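Local coordinates for protein endoglucanase A (Clostridium acetobutylicum, PDB 3IK2) that probably hydrolyses internal beta-1,4-glucosidic bonds of cellulose and related glucans, as a family 44 glycoside hydrolase built round a TIM-like barrel, at residues D26-I37 with K90-V101; D437-V445 with F458-Y466. All blocks are in the same frame, centred on the assembly; numbering follows the deposited sequence.

Contact 1: residues D26-I37 with K90-V101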
loop_
_atom_site.group_PDB
_atom_site.type_symbol
_atom_site.label_atom_id
_atom_site.label_comp_id
_atom_site.label_asym_id
_atom_site.label_seq_id
_atom_site.Cartn_x
_atom_site.Cartn_y
_atom_site.Cartn_z
ATOM N N ASP A 26 3.853 -7.802 9.589
ATOM C CA ASP A 26 3.501 -7.404 10.945
ATOM C C ASP A 26 4.616 -6.700 11.721
ATOM O O ASP A 26 5.766 -7.058 11.627
ATOM C CB ASP A 26 2.960 -8.589 11.737
ATOM C CG ASP A 26 1.571 -8.983 11.277
ATOM O OD1 ASP A 26 0.745 -8.065 10.971
ATOM O OD2 ASP A 26 1.332 -10.201 11.182
ATOM N N PHE A 27 4.202 -5.731 12.525
ATOM C CA PHE A 27 5.060 -4.957 13.393
ATOM C C PHE A 27 5.016 -5.464 14.809
ATOM O O PHE A 27 3.941 -5.838 15.327
ATOM C CB PHE A 27 4.593 -3.522 13.376
ATOM C CG PHE A 27 4.679 -2.876 12.020
ATOM C CD1 PHE A 27 3.542 -2.324 11.422
ATOM C CD2 PHE A 27 5.900 -2.802 11.349
ATOM C CE1 PHE A 27 3.618 -1.683 10.187
ATOM C CE2 PHE A 27 5.991 -2.179 10.091
ATOM C CZ PHE A 27 4.843 -1.620 9.515
ATOM N N SER A 28 6.180 -5.490 15.447
ATOM C CA SER A 28 6.257 -5.917 16.853
ATOM C C SER A 28 5.379 -5.028 17.731
ATOM O O SER A 28 4.704 -5.528 18.635
ATOM C CB SER A 28 7.724 -5.951 17.366
ATOM O OG SER A 28 8.360 -4.696 17.108
ATOM N N ASN A 29 5.376 -3.719 17.476
ATOM C CA ASN A 29 4.523 -2.799 18.258
ATOM C C ASN A 29 4.001 -1.554 17.505
ATOM O O ASN A 29 4.321 -0.422 17.853
ATOM C CB ASN A 29 5.231 -2.383 19.556
ATOM C CG ASN A 29 4.298 -1.686 20.529
ATOM O OD1 ASN A 29 3.062 -1.848 20.468
ATOM N ND2 ASN A 29 4.874 -0.894 21.431
ATOM N N ALA A 30 3.200 -1.773 16.471
ATOM C CA ALA A 30 2.623 -0.672 15.717
ATOM C C ALA A 30 1.225 -1.031 15.254
ATOM O O ALA A 30 0.994 -2.121 14.696
ATOM C CB ALA A 30 3.492 -0.289 14.544
ATOM N N LYS A 31 0.306 -0.096 15.524
ATOM C CA LYS A 31 -1.105 -0.169 15.125
ATOM C C LYS A 31 -1.326 -0.141 13.610
ATOM O O LYS A 31 -1.034 0.867 12.934
ATOM C CB LYS A 31 -1.885 1.003 15.770
ATOM C CG LYS A 31 -3.405 0.919 15.564
ATOM C CD LYS A 31 -3.970 -0.273 16.274
ATOM C CE LYS A 31 -5.346 -0.616 15.780
ATOM N NZ LYS A 31 -6.359 0.181 16.471
ATOM N N VAL A 32 -1.888 -1.222 13.073
ATOM C CA VAL A 32 -2.300 -1.218 11.658
ATOM C C VAL A 32 -3.787 -1.447 11.458
ATOM O O VAL A 32 -4.450 -1.977 12.332
ATOM C CB VAL A 32 -1.481 -2.221 10.785
ATOM C CG1 VAL A 32 0.012 -1.864 10.787
ATOM C CG2 VAL A 32 -1.744 -3.660 11.229
ATOM N N THR A 33 -4.298 -1.053 10.288
ATOM C CA THR A 33 -5.719 -1.140 9.994
ATOM C C THR A 33 -6.006 -1.982 8.743
ATOM O O THR A 33 -7.168 -2.128 8.361
ATOM C CB THR A 33 -6.354 0.250 9.755
ATOM O OG1 THR A 33 -5.765 0.849 8.586
ATOM C CG2 THR A 33 -6.203 1.190 10.987
ATOM N N ALA A 34 -4.952 -2.519 8.116
ATOM C CA ALA A 34 -5.065 -3.315 6.882
ATOM C C ALA A 34 -3.844 -4.193 6.746
ATOM O O ALA A 34 -2.738 -3.804 7.150
ATOM C CB ALA A 34 -5.201 -2.447 5.654
ATOM N N ARG A 35 -4.054 -5.393 6.212
ATOM C CA ARG A 35 -2.947 -6.321 5.966
ATOM C C ARG A 35 -3.076 -6.981 4.590
ATOM O O ARG A 35 -4.186 -7.271 4.147
ATOM C CB ARG A 35 -2.834 -7.359 7.108
ATOM C CG ARG A 35 -2.417 -6.762 8.468
ATOM C CD ARG A 35 -2.732 -7.744 9.607
ATOM N NE ARG A 35 -1.734 -8.828 9.760
ATOM C CZ ARG A 35 -1.948 -10.120 9.473
ATOM N NH1 ARG A 35 -3.128 -10.534 9.033
ATOM N NH2 ARG A 35 -0.981 -11.012 9.661
ATOM N N ARG A 36 -1.943 -7.145 3.903
ATOM C CA ARG A 36 -1.890 -7.826 2.597
ATOM C C ARG A 36 -1.058 -9.102 2.654
ATOM O O ARG A 36 0.024 -9.112 3.268
ATOM C CB ARG A 36 -1.280 -6.892 1.530
ATOM C CG ARG A 36 -0.854 -7.527 0.180
ATOM C CD ARG A 36 -0.443 -6.408 -0.716
ATOM N NE ARG A 36 -0.167 -6.659 -2.131
ATOM C CZ ARG A 36 1.055 -6.802 -2.654
ATOM N NH1 ARG A 36 2.140 -6.854 -1.877
ATOM N NH2 ARG A 36 1.205 -6.931 -3.957
ATOM N N ILE A 37 -1.540 -10.161 2.000
ATOM C CA ILE A 37 -0.659 -11.286 1.635
ATOM C C ILE A 37 -0.500 -11.253 0.117
ATOM O O ILE A 37 -1.471 -11.402 -0.618
ATOM C CB ILE A 37 -1.086 -12.676 2.205
ATOM C CG1 ILE A 37 -0.058 -13.759 1.809
ATOM C CG2 ILE A 37 -2.552 -13.059 1.844
ATOM C CD1 ILE A 37 -0.386 -15.186 2.327
ATOM N N LYS A 90 -5.332 -14.133 11.798
ATOM C CA LYS A 90 -4.545 -13.173 12.551
ATOM C C LYS A 90 -5.093 -11.757 12.362
ATOM O O LYS A 90 -5.189 -11.017 13.320
ATOM C CB LYS A 90 -3.067 -13.268 12.174
ATOM C CG LYS A 90 -2.107 -12.693 13.230
ATOM C CD LYS A 90 -0.637 -12.894 12.768
ATOM C CE LYS A 90 0.372 -12.075 13.577
ATOM N NZ LYS A 90 1.784 -12.028 12.890
ATOM N N SER A 91 -5.481 -11.398 11.136
ATOM C CA SER A 91 -6.175 -10.129 10.892
ATOM C C SER A 91 -7.361 -9.993 11.835
ATOM O O SER A 91 -7.532 -8.966 12.454
ATOM C CB SER A 91 -6.671 -10.017 9.428
ATOM O OG SER A 91 -5.629 -9.654 8.535
ATOM N N LEU A 92 -8.194 -11.024 11.914
ATOM C CA LEU A 92 -9.385 -11.008 12.788
ATOM C C LEU A 92 -9.066 -10.926 14.300
ATOM O O LEU A 92 -9.713 -10.163 15.029
ATOM C CB LEU A 92 -10.283 -12.201 12.482
ATOM C CG LEU A 92 -10.969 -12.156 11.107
ATOM C CD1 LEU A 92 -11.584 -13.503 10.768
ATOM C CD2 LEU A 92 -12.014 -11.047 10.989
ATOM N N ALA A 93 -8.069 -11.693 14.739
ATOM C CA ALA A 93 -7.585 -11.654 16.104
ATOM C C ALA A 93 -7.047 -10.287 16.461
ATOM O O ALA A 93 -7.137 -9.909 17.602
ATOM C CB ALA A 93 -6.500 -12.692 16.318
ATOM N N MET A 94 -6.448 -9.571 15.501
ATOM C CA MET A 94 -5.836 -8.272 15.765
ATOM C C MET A 94 -6.873 -7.168 15.714
ATOM O O MET A 94 -6.569 -6.027 16.026
ATOM C CB MET A 94 -4.759 -7.944 14.732
ATOM C CG MET A 94 -3.486 -8.824 14.781
ATOM S SD MET A 94 -2.358 -8.428 13.403
ATOM C CE MET A 94 -2.182 -10.007 12.697
ATOM N N GLY A 95 -8.084 -7.488 15.281
ATOM C CA GLY A 95 -9.087 -6.434 15.035
ATOM C C GLY A 95 -8.844 -5.642 13.740
ATOM O O GLY A 95 -9.376 -4.541 13.585
ATOM N N VAL A 96 -8.061 -6.199 12.814
ATOM C CA VAL A 96 -7.757 -5.523 11.546
ATOM C C VAL A 96 -8.912 -5.709 10.563
ATOM O O VAL A 96 -9.251 -6.842 10.225
ATOM C CB VAL A 96 -6.397 -5.985 10.938
ATOM C CG1 VAL A 96 -6.247 -5.511 9.510
ATOM C CG2 VAL A 96 -5.236 -5.457 11.770
ATOM N N PRO A 97 -9.580 -4.593 10.186
ATOM C CA PRO A 97 -10.819 -4.587 9.376
ATOM C C PRO A 97 -10.687 -4.919 7.893
ATOM O O PRO A 97 -11.715 -5.159 7.241
ATOM C CB PRO A 97 -11.360 -3.155 9.526
ATOM C CG PRO A 97 -10.227 -2.353 10.082
ATOM C CD PRO A 97 -9.187 -3.251 10.646
ATOM N N TYR A 98 -9.472 -4.961 7.353
ATOM C CA TYR A 98 -9.337 -5.291 5.925
ATOM C C TYR A 98 -8.151 -6.217 5.656
ATOM O O TYR A 98 -6.990 -5.857 5.928
ATOM C CB TYR A 98 -9.196 -3.989 5.107
ATOM C CG TYR A 98 -9.576 -4.073 3.647
ATOM C CD1 TYR A 98 -10.699 -3.395 3.162
ATOM C CD2 TYR A 98 -8.809 -4.807 2.746
ATOM C CE1 TYR A 98 -11.055 -3.459 1.822
ATOM C CE2 TYR A 98 -9.156 -4.880 1.406
ATOM C CZ TYR A 98 -10.272 -4.194 0.953
ATOM O OH TYR A 98 -10.628 -4.296 -0.366
ATOM N N SER A 99 -8.436 -7.396 5.101
ATOM C CA SER A 99 -7.392 -8.279 4.553
ATOM C C SER A 99 -7.403 -8.191 3.033
ATOM O O SER A 99 -8.451 -8.404 2.422
ATOM C CB SER A 99 -7.651 -9.739 4.950
ATOM O OG SER A 99 -7.408 -9.932 6.328
ATOM N N LEU A 100 -6.246 -7.880 2.427
ATOM C CA LEU A 100 -6.054 -8.047 0.989
ATOM C C LEU A 100 -5.266 -9.350 0.754
ATOM O O LEU A 100 -4.161 -9.501 1.265
ATOM C CB LEU A 100 -5.339 -6.838 0.350
ATOM C CG LEU A 100 -4.982 -6.904 -1.148
ATOM C CD1 LEU A 100 -6.196 -7.190 -2.039
ATOM C CD2 LEU A 100 -4.308 -5.630 -1.622
ATOM N N VAL A 101 -5.871 -10.292 0.027
ATOM C CA VAL A 101 -5.211 -11.569 -0.302
ATOM C C VAL A 101 -5.003 -11.690 -1.818
ATOM O O VAL A 101 -5.808 -11.163 -2.591
ATOM C CB VAL A 101 -5.974 -12.820 0.295
ATOM C CG1 VAL A 101 -6.299 -12.594 1.796
ATOM C CG2 VAL A 101 -7.276 -13.165 -0.490
HETATM O O HOH W 1 -6.863 -2.235 13.063
#
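Arg35 reaches from its strand across to Lys90 and Ser91 of helix 82-93 and to Met94 just after it. Its CB lies 3.9 Å from Ser91 OG. CG passes near Val96 CG1, and CD lies by Ser91 OG and Met94 SD. The chain bends at chi3 (80°), which turns the guanidinium across the side chains of Lys90 and Met94. NE and NH2 grip Asp26 side-on, in plane, one nitrogen to each carboxylate oxygen through its syn lone pair; Arg35 NE lies 2.9 Å from Asp26 OD1. Arg35 NH1 donates in plane to Ser91 OG at 2.7 Å and also reaches Phe87 O. Lys90 NZ makes a salt bridge to Asp26 OD2, on the anti side and 35° out of the carboxylate plane; OD2 accepts from both Lys90 and Arg35.

Strands 34-37 and 99-103 are neighbours in the eight-stranded parallel barrel. Arg35 N donates to Tyr98 O (3.0 Å), Leu100 N to Arg35 O (2.8 Å) and Ile37 N to Leu100 O (2.8 Å). Arg36 and Leu100 lie side by side on the other face of the sheet from Arg35; the Arg36 guanidinium pairs with Glu352. Just before strand 99-103, Val96 CG1 packs 3.5 Å from Ala34 N.

Contact 2: residues D437-V445 with F458-Y466; sequences DGNKMDIIV and FNVSSNKNY
The Tyr466 ring meets Asn439 and Met441, and the Phe458 ring meets Val445 and Ile443. At the edge of the tyrosine, near its plane, lies Asn439 O, 3.9 Å from Tyr466 CE1. The Met441 methyl makes an off-centre CH-pi contact with the same ring: CE is 4.2 Å from the centroid of Tyr466 and 30° off the normal. Met441 SD stands farther off, in an oblique Met-aromatic contact. Phe458 is met at its edge, in plane, by Val445 CG2, which is 3.8 Å from Phe458 CZ. Ile443 CG2 approaches this ring obliquely and more loosely. Phe458 also stacks with Phe495.

Met441 has CG anti to its own N (chi1 169°) and bends at chi3. Its methyl thereby meets Val460 tip to tip, a tight pair with Met441 CE 3.5 Å from Val460 CG1. The same methyl touches Tyr466, so one group fills the corner between valine and ring.

The polar part lies at one end. A water donates to Gly438 O and, weakly, to Lys440 O. It sits near the plane of the Tyr466 ring, very close to Tyr466 OH; a bridge from the phenol to the turn is likely, but its exact geometry is doubtful. Lys464 NZ adds a weak bond to Gly438 O. The type I turn 437-440 is braced by an Asx turn, with Asp437 OD1 accepting from Asn439 N. An ST turn at Ser462 lies where the other segment leaves its strand.

The axes of segments 440-445 and 458-461 come no nearer than 11.6 Å, too far for backbone pairing. Ile7 of strand 2-15 also touches Met441, Ile443 and Val460. Side chains thus meet between strands that are not neighbours in the sheet, an apolar interior characteristic of a beta-sandwich-like domain.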
loop_
_atom_site.group_PDB
_atom_site.type_symbol
_atom_site.label_atom_id
_atom_site.label_comp_id
_atom_site.label_asym_id
_atom_site.label_seq_id
_atom_site.Cartn_x
_atom_site.Cartn_y
_atom_site.Cartn_z
ATOM N N ASP A 437 -17.160 12.929 16.632
ATOM C CA ASP A 437 -16.700 13.604 17.862
ATOM C C ASP A 437 -16.170 15.013 17.598
ATOM O O ASP A 437 -14.971 15.189 17.373
ATOM C CB ASP A 437 -15.641 12.783 18.629
ATOM C CG ASP A 437 -15.205 13.473 19.931
ATOM O OD1 ASP A 437 -15.958 14.362 20.382
ATOM O OD2 ASP A 437 -14.131 13.141 20.497
ATOM N N GLY A 438 -17.066 15.997 17.645
ATOM C CA GLY A 438 -16.713 17.407 17.425
ATOM C C GLY A 438 -15.811 18.067 18.461
ATOM O O GLY A 438 -15.198 19.104 18.182
ATOM N N ASN A 439 -15.702 17.459 19.644
ATOM C CA ASN A 439 -14.820 17.959 20.694
ATOM C C ASN A 439 -13.348 18.121 20.268
ATOM O O ASN A 439 -12.639 18.944 20.849
ATOM C CB ASN A 439 -14.927 17.121 21.988
ATOM C CG ASN A 439 -14.238 17.793 23.210
ATOM O OD1 ASN A 439 -14.550 18.931 23.597
ATOM N ND2 ASN A 439 -13.330 17.063 23.835
ATOM N N LYS A 440 -12.913 17.381 19.238
ATOM C CA LYS A 440 -11.479 17.322 18.923
ATOM C C LYS A 440 -10.978 17.486 17.471
ATOM O O LYS A 440 -11.604 17.053 16.509
ATOM C CB LYS A 440 -10.864 16.071 19.532
ATOM C CG LYS A 440 -10.910 14.874 18.673
ATOM C CD LYS A 440 -9.968 13.904 19.286
ATOM C CE LYS A 440 -10.330 12.540 18.843
ATOM N NZ LYS A 440 -9.229 11.670 19.206
ATOM N N MET A 441 -9.802 18.082 17.365
ATOM C CA MET A 441 -9.078 18.179 16.122
ATOM C C MET A 441 -7.688 17.575 16.288
ATOM O O MET A 441 -7.045 17.767 17.318
ATOM C CB MET A 441 -8.971 19.637 15.651
ATOM C CG MET A 441 -7.993 19.753 14.497
ATOM S SD MET A 441 -7.783 21.336 13.767
ATOM C CE MET A 441 -7.789 22.449 15.148
ATOM N N ASP A 442 -7.241 16.846 15.264
ATOM C CA ASP A 442 -5.961 16.144 15.285
ATOM C C ASP A 442 -5.083 16.754 14.231
ATOM O O ASP A 442 -5.544 17.009 13.119
ATOM C CB ASP A 442 -6.132 14.651 15.019
ATOM C CG ASP A 442 -6.716 13.922 16.207
ATOM O OD1 ASP A 442 -5.972 13.565 17.141
ATOM O OD2 ASP A 442 -7.940 13.721 16.200
ATOM N N ILE A 443 -3.834 17.039 14.602
ATOM C CA ILE A 443 -2.915 17.683 13.681
ATOM C C ILE A 443 -1.613 16.895 13.685
ATOM O O ILE A 443 -1.083 16.574 14.747
ATOM C CB ILE A 443 -2.668 19.167 14.039
ATOM C CG1 ILE A 443 -3.992 19.915 14.218
ATOM C CG2 ILE A 443 -1.871 19.856 12.951
ATOM C CD1 ILE A 443 -3.857 21.247 14.963
ATOM N N ILE A 444 -1.124 16.561 12.496
ATOM C CA ILE A 444 0.242 16.043 12.344
ATOM C C ILE A 444 1.127 17.162 11.844
ATOM O O ILE A 444 0.820 17.821 10.834
ATOM C CB ILE A 444 0.327 14.836 11.351
ATOM C CG1 ILE A 444 -0.621 13.724 11.769
ATOM C CG2 ILE A 444 1.791 14.288 11.237
ATOM C CD1 ILE A 444 -0.251 13.046 13.086
ATOM N N VAL A 445 2.226 17.382 12.563
ATOM C CA VAL A 445 3.176 18.423 12.210
ATOM C C VAL A 445 4.575 17.838 12.316
ATOM O O VAL A 445 4.938 17.257 13.346
ATOM C CB VAL A 445 3.016 19.687 13.133
ATOM C CG1 VAL A 445 3.959 20.766 12.716
ATOM C CG2 VAL A 445 1.623 20.236 13.025
ATOM N N PHE A 458 -0.146 28.794 14.406
ATOM C CA PHE A 458 -1.332 28.121 13.936
ATOM C C PHE A 458 -2.511 29.037 13.950
ATOM O O PHE A 458 -2.791 29.684 14.962
ATOM C CB PHE A 458 -1.682 26.890 14.803
ATOM C CG PHE A 458 -0.676 25.757 14.715
ATOM C CD1 PHE A 458 -0.842 24.735 13.785
ATOM C CD2 PHE A 458 0.427 25.713 15.581
ATOM C CE1 PHE A 458 0.092 23.682 13.699
ATOM C CE2 PHE A 458 1.360 24.679 15.513
ATOM C CZ PHE A 458 1.196 23.659 14.551
ATOM N N ASN A 459 -3.252 29.026 12.845
ATOM C CA ASN A 459 -4.503 29.764 12.754
ATOM C C ASN A 459 -5.612 28.814 12.376
ATOM O O ASN A 459 -5.727 28.421 11.214
ATOM C CB ASN A 459 -4.390 30.870 11.699
ATOM C CG ASN A 459 -3.102 31.654 11.824
ATOM O OD1 ASN A 459 -3.013 32.573 12.658
ATOM N ND2 ASN A 459 -2.072 31.283 11.014
ATOM N N VAL A 460 -6.438 28.456 13.353
ATOM C CA VAL A 460 -7.538 27.540 13.114
ATOM C C VAL A 460 -8.832 28.323 12.866
ATOM O O VAL A 460 -9.374 28.981 13.761
ATOM C CB VAL A 460 -7.702 26.548 14.274
ATOM C CG1 VAL A 460 -8.794 25.575 13.979
ATOM C CG2 VAL A 460 -6.387 25.827 14.544
ATOM N N SER A 461 -9.304 28.270 11.629
ATOM C CA SER A 461 -10.628 28.796 11.291
ATOM C C SER A 461 -11.679 27.691 11.478
ATOM O O SER A 461 -11.689 26.703 10.760
ATOM C CB SER A 461 -10.627 29.356 9.860
ATOM O OG SER A 461 -11.923 29.777 9.484
ATOM N N SER A 462 -12.543 27.866 12.470
ATOM C CA SER A 462 -13.527 26.856 12.862
ATOM C C SER A 462 -14.632 27.500 13.707
ATOM O O SER A 462 -14.400 28.509 14.368
ATOM C CB SER A 462 -12.862 25.740 13.676
ATOM O OG SER A 462 -13.796 24.722 13.983
ATOM N N ASN A 463 -15.823 26.914 13.672
ATOM C CA ASN A 463 -16.895 27.293 14.574
ATOM C C ASN A 463 -16.744 26.657 15.975
ATOM O O ASN A 463 -17.405 27.078 16.921
ATOM C CB ASN A 463 -18.260 26.933 13.971
ATOM C CG ASN A 463 -18.740 27.938 12.892
ATOM O OD1 ASN A 463 -18.126 28.982 12.657
ATOM N ND2 ASN A 463 -19.853 27.610 12.249
ATOM N N LYS A 464 -15.899 25.629 16.088
ATOM C CA LYS A 464 -15.461 25.103 17.393
ATOM C C LYS A 464 -14.577 26.108 18.119
ATOM O O LYS A 464 -13.937 26.953 17.493
ATOM C CB LYS A 464 -14.668 23.809 17.207
ATOM C CG LYS A 464 -15.343 22.818 16.298
ATOM C CD LYS A 464 -16.533 22.184 16.946
ATOM C CE LYS A 464 -17.183 21.269 15.954
ATOM N NZ LYS A 464 -17.950 20.239 16.707
ATOM N N ASN A 465 -14.516 26.006 19.434
ATOM C CA ASN A 465 -13.606 26.846 20.194
ATOM C C ASN A 465 -12.582 25.987 20.962
ATOM O O ASN A 465 -12.860 25.473 22.062
ATOM C CB ASN A 465 -14.407 27.760 21.129
ATOM C CG ASN A 465 -13.528 28.607 22.015
ATOM O OD1 ASN A 465 -13.486 28.402 23.241
ATOM N ND2 ASN A 465 -12.824 29.580 21.418
ATOM N N TYR A 466 -11.404 25.804 20.379
ATOM C CA TYR A 466 -10.474 24.866 20.989
ATOM C C TYR A 466 -9.779 25.606 22.103
ATOM O O TYR A 466 -9.378 26.773 21.917
ATOM C CB TYR A 466 -9.521 24.241 19.953
ATOM C CG TYR A 466 -10.254 23.456 18.850
ATOM C CD1 TYR A 466 -10.809 22.199 19.095
ATOM C CD2 TYR A 466 -10.419 24.003 17.575
ATOM C CE1 TYR A 466 -11.490 21.504 18.098
ATOM C CE2 TYR A 466 -11.102 23.321 16.576
ATOM C CZ TYR A 466 -11.630 22.073 16.841
ATOM O OH TYR A 466 -12.287 21.403 15.815
HETATM O O HOH W 2 -13.689 19.434 16.189
#

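Both contacts are largely buried, but they belong to different parts of the chain. Contact 1 lies in the parallel TIM-like barrel, its centre about 13 Å from the chain centre. Contact 2 lies in the all-beta region, about 29 Å out. Their centres are 30 Å apart and they share no strand or helix. In contact 1 the strands are adjacent and parallel, so backbone bonds join them; an ion pair from the loop and an arginine hydrogen bond from the strand reach a helix. In contact 2 the strands are not adjacent and run at 141°. They meet through methyl groups and rings, with polar links kept to the turn end.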